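Local coordinates for protein succinylglutamate desuccinylase (Vibrio parahaemolyticus, PDB 2BCO) that probably hydrolyses N-succinylglutamate to succinate and glutamate with the help of a bound zinc ion, the last step of arginine degradation by the succinyltransferase pathway, at residues Arg264-Leu269 against Arg322-Val327; Asp271-Met276 against Gly294-Lys299. All coordinates share one frame; numbering follows the deposited sequence.

Both contacts lie in the barrel-sandwich hybrid domain of the AspA/AstE family. Strand 258-267 ends within Arg264-Leu269, and the chain then turns into the short strand 273-275. After an excursion of 17 residues, Gly294-Lys299 comes back antiparallel beside Asp271-Met276, so interaction 2 closes the smaller loop. The chain goes on through strands 299-302 and 309-311 before Arg322-Val327 pairs with Arg264-Leu269; interaction 1 thus closes the larger loop, which encloses the smaller one. The two meet directly: Asp296 of interaction 2 accepts a probable hydrogen bond from Leu269 N, and the ring of Phe273 packs on Ala323.

Interaction 1 (Arg264-Leu269 against Arg322-Val327); sequences RTIVRL and RAALMV
Arg264 and Met326 face each other at one end of an antiparallel strand pair, joined by two backbone hydrogen bonds: Arg264 N gives to Met326 O, and Met326 N to Arg264 O at 2.9 Å. Two residues on, Ile266 N donates to Ala324 O, and Ile266 O receives Ala323 N at 2.7 Å. The same carbonyl is approached by the alpha carbon of Arg322, a CA-H...O contact of 3.1 Å from Arg322 CA to Ile266 O. Ala323 and Ala324 therefore both stand opposite Ile266, and the register slips by one residue.

On the face carrying Arg264, Ile266, Ala324 and Met326 the contacts are mainly between carbons. The small methyl of Ala324 lets the branched Ile266 settle close, CB to CB 4.1 Å, while Ile266 CG1 reaches Met326 CG, also at 4.1 Å. Met326, a selenomethionine, bends at chi2 and chi3 and runs alongside the arginine; its CG lies over one face of the Arg264 guanidinium, whose NE makes a salt bridge with Glu308. Met326 thus lines the arginine from stem to guanidinium, while Glu308 takes the charge at NE.

The other face is more polar. Thr265 turns OG1 anti to its own backbone N (chi1 -176°), which brings the hydroxyl within 3.9 Å of both Leu325 CD1 and Arg322 CD. Arg322 crosses the threonine nearly at a right angle, and Leu325 CD2 covers part of one face of its guanidinium.

One residue of strand 258-267 facing two of strand 322-335 is a classic beta bulge, here within the barrel-sandwich hybrid domain of the AspA/AstE family.

Interaction 2 (Asp271-Met276 against Gly294-Lys299); sequences DDFDFM and GHDGDK
Phe273 presents the edge of its ring to the carboxylate of Asp296, the two planes standing 77° apart. Asp296 OD2 comes to 3.1 Å from Phe273 CD1, so the electron-rich oxygen meets the electropositive rim of the ring. In Phe273, CG is anti to the backbone N (chi1 178°), which stands the ring up from the sheet on the face it shares with Asp296. The carboxylate is hydrogen-bonded through OD1 to His270 ND1, while Leu301 packs on the phenyl ring.

On the opposite face of the sheet His295 leans across the neighbouring strand, its ring passing over Asp274 N by one face. Asp272 approaches the edge of the imidazole, with OD1 3.7 Å from His295 CE1 and the carboxylate turned 50° from the ring. Asp272 OD2 and His295 ND1 are 4.2 Å apart, so any attraction would be modest and depend on the histidine's charge.

The backbones form a short antiparallel pair, in which Asp274 and His295 exchange hydrogen bonds, His295 N to Asp274 O at 2.9 Å. A type II' turn from Asp296 to Lys299 then leads into strand 299-302, the third of a small antiparallel sheet; Gly297 suits its positive phi, and Gly297 N donates to Asp272 O at 2.8 Å.

Gly294, lacking a side chain, lets the strands close to 3.8 Å between its CA and that of Phe275, and Asp274 OD1 accepts Phe275 N.

Interaction 1 (Arg264-Leu269 against Arg322-Val327)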
loop_
_atom_site.group_PDB
_atom_site.type_symbol
_atom_site.label_atom_id
_atom_site.label_comp_id
_atom_site.label_asym_id
_atom_site.label_seq_id
_atom_site.Cartn_x
_atom_site.Cartn_y
_atom_site.Cartn_z
ATOM N N ARG A 264 8.997 13.784 13.994
ATOM C CA ARG A 264 10.217 13.115 14.416
ATOM C C ARG A 264 10.034 11.608 14.466
ATOM O O ARG A 264 8.911 11.100 14.532
ATOM C CB ARG A 264 10.698 13.654 15.768
ATOM C CG ARG A 264 9.697 13.592 16.897
ATOM C CD ARG A 264 10.038 14.653 17.939
ATOM N NE ARG A 264 9.143 14.612 19.090
ATOM C CZ ARG A 264 9.198 13.691 20.044
ATOM N NH1 ARG A 264 10.111 12.732 19.992
ATOM N NH2 ARG A 264 8.332 13.722 21.045
ATOM N N THR A 265 11.154 10.899 14.407
ATOM C CA THR A 265 11.150 9.446 14.430
ATOM C C THR A 265 11.693 8.954 15.773
ATOM O O THR A 265 12.751 9.394 16.218
ATOM C CB THR A 265 12.003 8.890 13.257
ATOM O OG1 THR A 265 11.919 7.459 13.227
ATOM C CG2 THR A 265 13.451 9.307 13.412
ATOM N N ILE A 266 10.955 8.056 16.421
ATOM C CA ILE A 266 11.345 7.508 17.718
ATOM C C ILE A 266 12.162 6.222 17.563
ATOM O O ILE A 266 11.719 5.271 16.920
ATOM C CB ILE A 266 10.096 7.193 18.586
ATOM C CG1 ILE A 266 9.220 8.441 18.723
ATOM C CG2 ILE A 266 10.525 6.676 19.953
ATOM C CD1 ILE A 266 9.932 9.645 19.310
ATOM N N VAL A 267 13.346 6.192 18.166
ATOM C CA VAL A 267 14.211 5.018 18.089
ATOM C C VAL A 267 14.499 4.429 19.474
ATOM O O VAL A 267 14.898 5.151 20.387
ATOM C CB VAL A 267 15.562 5.367 17.426
ATOM C CG1 VAL A 267 16.389 4.103 17.236
ATOM C CG2 VAL A 267 15.329 6.074 16.097
ATOM N N ARG A 268 14.300 3.120 19.619
ATOM C CA ARG A 268 14.545 2.435 20.892
ATOM C C ARG A 268 16.040 2.350 21.200
ATOM O O ARG A 268 16.806 1.715 20.471
ATOM C CB ARG A 268 13.947 1.025 20.861
ATOM C CG ARG A 268 14.126 0.229 22.153
ATOM C CD ARG A 268 13.404 -1.105 22.056
ATOM N NE ARG A 268 13.428 -1.876 23.299
ATOM C CZ ARG A 268 12.683 -2.961 23.516
ATOM N NH1 ARG A 268 11.856 -3.404 22.573
ATOM N NH2 ARG A 268 12.756 -3.608 24.673
ATOM N N LEU A 269 16.442 2.995 22.293
ATOM C CA LEU A 269 17.836 3.022 22.717
ATOM C C LEU A 269 18.190 1.986 23.781
ATOM O O LEU A 269 19.289 1.433 23.766
ATOM C CB LEU A 269 18.197 4.417 23.239
ATOM C CG LEU A 269 18.983 5.353 22.319
ATOM C CD1 LEU A 269 20.403 4.820 22.151
ATOM C CD2 LEU A 269 18.281 5.484 20.972
ATOM N N ARG A 322 13.244 1.727 14.749
ATOM C CA ARG A 322 12.267 2.743 15.123
ATOM C C ARG A 322 11.048 2.126 15.784
ATOM O O ARG A 322 10.532 1.102 15.331
ATOM C CB ARG A 322 11.842 3.585 13.915
ATOM C CG ARG A 322 10.739 3.015 13.037
ATOM C CD ARG A 322 10.216 4.130 12.140
ATOM N NE ARG A 322 9.222 3.693 11.164
ATOM C CZ ARG A 322 8.068 3.112 11.475
ATOM N NH1 ARG A 322 7.749 2.882 12.749
ATOM N NH2 ARG A 322 7.225 2.770 10.508
ATOM N N ALA A 323 10.600 2.760 16.865
ATOM C CA ALA A 323 9.450 2.290 17.623
ATOM C C ALA A 323 8.177 3.060 17.295
ATOM O O ALA A 323 7.074 2.593 17.582
ATOM C CB ALA A 323 9.743 2.394 19.107
ATOM N N ALA A 324 8.326 4.237 16.698
ATOM C CA ALA A 324 7.161 5.048 16.354
ATOM C C ALA A 324 7.476 6.262 15.487
ATOM O O ALA A 324 8.627 6.673 15.329
ATOM C CB ALA A 324 6.452 5.508 17.634
ATOM N N LEU A 325 6.414 6.831 14.935
ATOM C CA LEU A 325 6.501 8.010 14.095
ATOM C C LEU A 325 5.658 9.070 14.777
ATOM O O LEU A 325 4.596 8.773 15.305
ATOM C CB LEU A 325 5.926 7.704 12.713
ATOM C CG LEU A 325 6.799 7.856 11.460
ATOM C CD1 LEU A 325 8.278 7.723 11.785
ATOM C CD2 LEU A 325 6.375 6.794 10.451
HETATM N N MSE A 326 6.154 10.295 14.817
HETATM C CA MSE A 326 5.395 11.395 15.393
HETATM C C MSE A 326 5.135 12.267 14.177
HETATM O O MSE A 326 6.067 12.691 13.498
HETATM C CB MSE A 326 6.222 12.156 16.430
HETATM C CG MSE A 326 6.592 11.353 17.666
HETATM SE SE MSE A 326 5.047 10.806 18.673
HETATM C CE MSE A 326 4.879 12.358 19.825
ATOM N N VAL A 327 3.867 12.511 13.889
ATOM C CA VAL A 327 3.509 13.301 12.724
ATOM C C VAL A 327 2.640 14.495 13.068
ATOM O O VAL A 327 2.123 14.598 14.182
ATOM C CB VAL A 327 2.769 12.430 11.709
ATOM C CG1 VAL A 327 3.606 11.197 11.397
ATOM C CG2 VAL A 327 1.411 12.020 12.269
#

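Interaction 2 (Asp271-Met276 against Gly294-Lys299)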
loop_
_atom_site.group_PDB
_atom_site.type_symbol
_atom_site.label_atom_id
_atom_site.label_comp_id
_atom_site.label_asym_id
_atom_site.label_seq_id
_atom_site.Cartn_x
_atom_site.Cartn_y
_atom_site.Cartn_z
ATOM N N ASP A 271 16.850 -1.386 26.628
ATOM C CA ASP A 271 16.013 -2.571 26.777
ATOM C C ASP A 271 14.726 -2.223 27.527
ATOM O O ASP A 271 13.659 -2.774 27.245
ATOM C CB ASP A 271 16.790 -3.660 27.528
ATOM C CG ASP A 271 16.069 -4.999 27.537
ATOM O OD1 ASP A 271 14.964 -5.085 28.114
ATOM O OD2 ASP A 271 16.612 -5.968 26.965
ATOM N N ASP A 272 14.840 -1.304 28.483
ATOM C CA ASP A 272 13.703 -0.854 29.282
ATOM C C ASP A 272 13.013 0.290 28.549
ATOM O O ASP A 272 13.256 1.466 28.818
ATOM C CB ASP A 272 14.184 -0.393 30.661
ATOM C CG ASP A 272 13.050 0.086 31.548
ATOM O OD1 ASP A 272 11.974 -0.550 31.541
ATOM O OD2 ASP A 272 13.238 1.096 32.257
ATOM N N PHE A 273 12.144 -0.079 27.618
ATOM C CA PHE A 273 11.414 0.871 26.790
ATOM C C PHE A 273 9.931 0.503 26.816
ATOM O O PHE A 273 9.588 -0.678 26.827
ATOM C CB PHE A 273 11.956 0.771 25.356
ATOM C CG PHE A 273 11.266 1.663 24.364
ATOM C CD1 PHE A 273 11.765 2.931 24.081
ATOM C CD2 PHE A 273 10.128 1.224 23.685
ATOM C CE1 PHE A 273 11.142 3.752 23.133
ATOM C CE2 PHE A 273 9.495 2.042 22.734
ATOM C CZ PHE A 273 10.003 3.305 22.458
ATOM N N ASP A 274 9.050 1.497 26.832
ATOM C CA ASP A 274 7.617 1.212 26.822
ATOM C C ASP A 274 6.792 2.483 26.652
ATOM O O ASP A 274 7.317 3.593 26.704
ATOM C CB ASP A 274 7.195 0.500 28.112
ATOM C CG ASP A 274 6.029 -0.460 27.903
ATOM O OD1 ASP A 274 5.253 -0.271 26.943
ATOM O OD2 ASP A 274 5.881 -1.403 28.706
ATOM N N PHE A 275 5.493 2.305 26.442
ATOM C CA PHE A 275 4.575 3.421 26.269
ATOM C C PHE A 275 3.563 3.368 27.403
ATOM O O PHE A 275 3.382 2.325 28.015
ATOM C CB PHE A 275 3.840 3.296 24.941
ATOM C CG PHE A 275 4.744 3.276 23.743
ATOM C CD1 PHE A 275 5.552 4.373 23.441
ATOM C CD2 PHE A 275 4.764 2.173 22.889
ATOM C CE1 PHE A 275 6.363 4.374 22.308
ATOM C CE2 PHE A 275 5.573 2.166 21.751
ATOM C CZ PHE A 275 6.373 3.268 21.460
HETATM N N MSE A 276 2.898 4.483 27.679
HETATM C CA MSE A 276 1.909 4.510 28.747
HETATM C C MSE A 276 0.540 4.054 28.255
HETATM O O MSE A 276 -0.252 3.507 29.031
HETATM C CB MSE A 276 1.804 5.912 29.339
HETATM C CG MSE A 276 3.109 6.426 29.917
HETATM SE SE MSE A 276 2.898 8.129 30.813
HETATM C CE MSE A 276 2.871 7.522 32.646
ATOM N N GLY A 294 5.489 7.752 27.220
ATOM C CA GLY A 294 6.332 6.577 27.284
ATOM C C GLY A 294 7.675 6.917 27.888
ATOM O O GLY A 294 7.851 7.991 28.467
ATOM N N HIS A 295 8.627 6.006 27.753
ATOM C CA HIS A 295 9.952 6.234 28.293
ATOM C C HIS A 295 10.956 5.281 27.652
ATOM O O HIS A 295 10.621 4.153 27.279
ATOM C CB HIS A 295 9.934 6.052 29.813
ATOM C CG HIS A 295 9.654 4.649 30.250
ATOM N ND1 HIS A 295 10.622 3.666 30.248
ATOM C CD2 HIS A 295 8.518 4.060 30.683
ATOM C CE1 HIS A 295 10.090 2.531 30.664
ATOM N NE2 HIS A 295 8.816 2.738 30.935
ATOM N N ASP A 296 12.185 5.756 27.508
ATOM C CA ASP A 296 13.258 4.969 26.923
ATOM C C ASP A 296 14.384 5.012 27.950
ATOM O O ASP A 296 15.103 6.014 28.061
ATOM C CB ASP A 296 13.715 5.606 25.609
ATOM C CG ASP A 296 14.501 4.647 24.738
ATOM O OD1 ASP A 296 15.315 3.866 25.283
ATOM O OD2 ASP A 296 14.313 4.683 23.503
ATOM N N GLY A 297 14.531 3.928 28.707
ATOM C CA GLY A 297 15.551 3.898 29.735
ATOM C C GLY A 297 15.116 4.843 30.838
ATOM O O GLY A 297 14.128 4.584 31.526
ATOM N N ASP A 298 15.835 5.950 30.996
ATOM C CA ASP A 298 15.501 6.933 32.025
ATOM C C ASP A 298 14.796 8.128 31.394
ATOM O O ASP A 298 13.849 8.675 31.958
ATOM C CB ASP A 298 16.767 7.423 32.737
ATOM C CG ASP A 298 17.576 6.291 33.351
ATOM O OD1 ASP A 298 17.014 5.515 34.151
ATOM O OD2 ASP A 298 18.778 6.187 33.036
ATOM N N LYS A 299 15.280 8.525 30.222
ATOM C CA LYS A 299 14.733 9.663 29.487
ATOM C C LYS A 299 13.331 9.340 28.972
ATOM O O LYS A 299 13.158 8.451 28.140
ATOM C CB LYS A 299 15.653 10.005 28.313
ATOM C CG LYS A 299 15.739 11.488 27.979
ATOM C CD LYS A 299 14.422 12.051 27.477
ATOM C CE LYS A 299 14.577 13.509 27.069
ATOM N NZ LYS A 299 13.322 14.067 26.494
#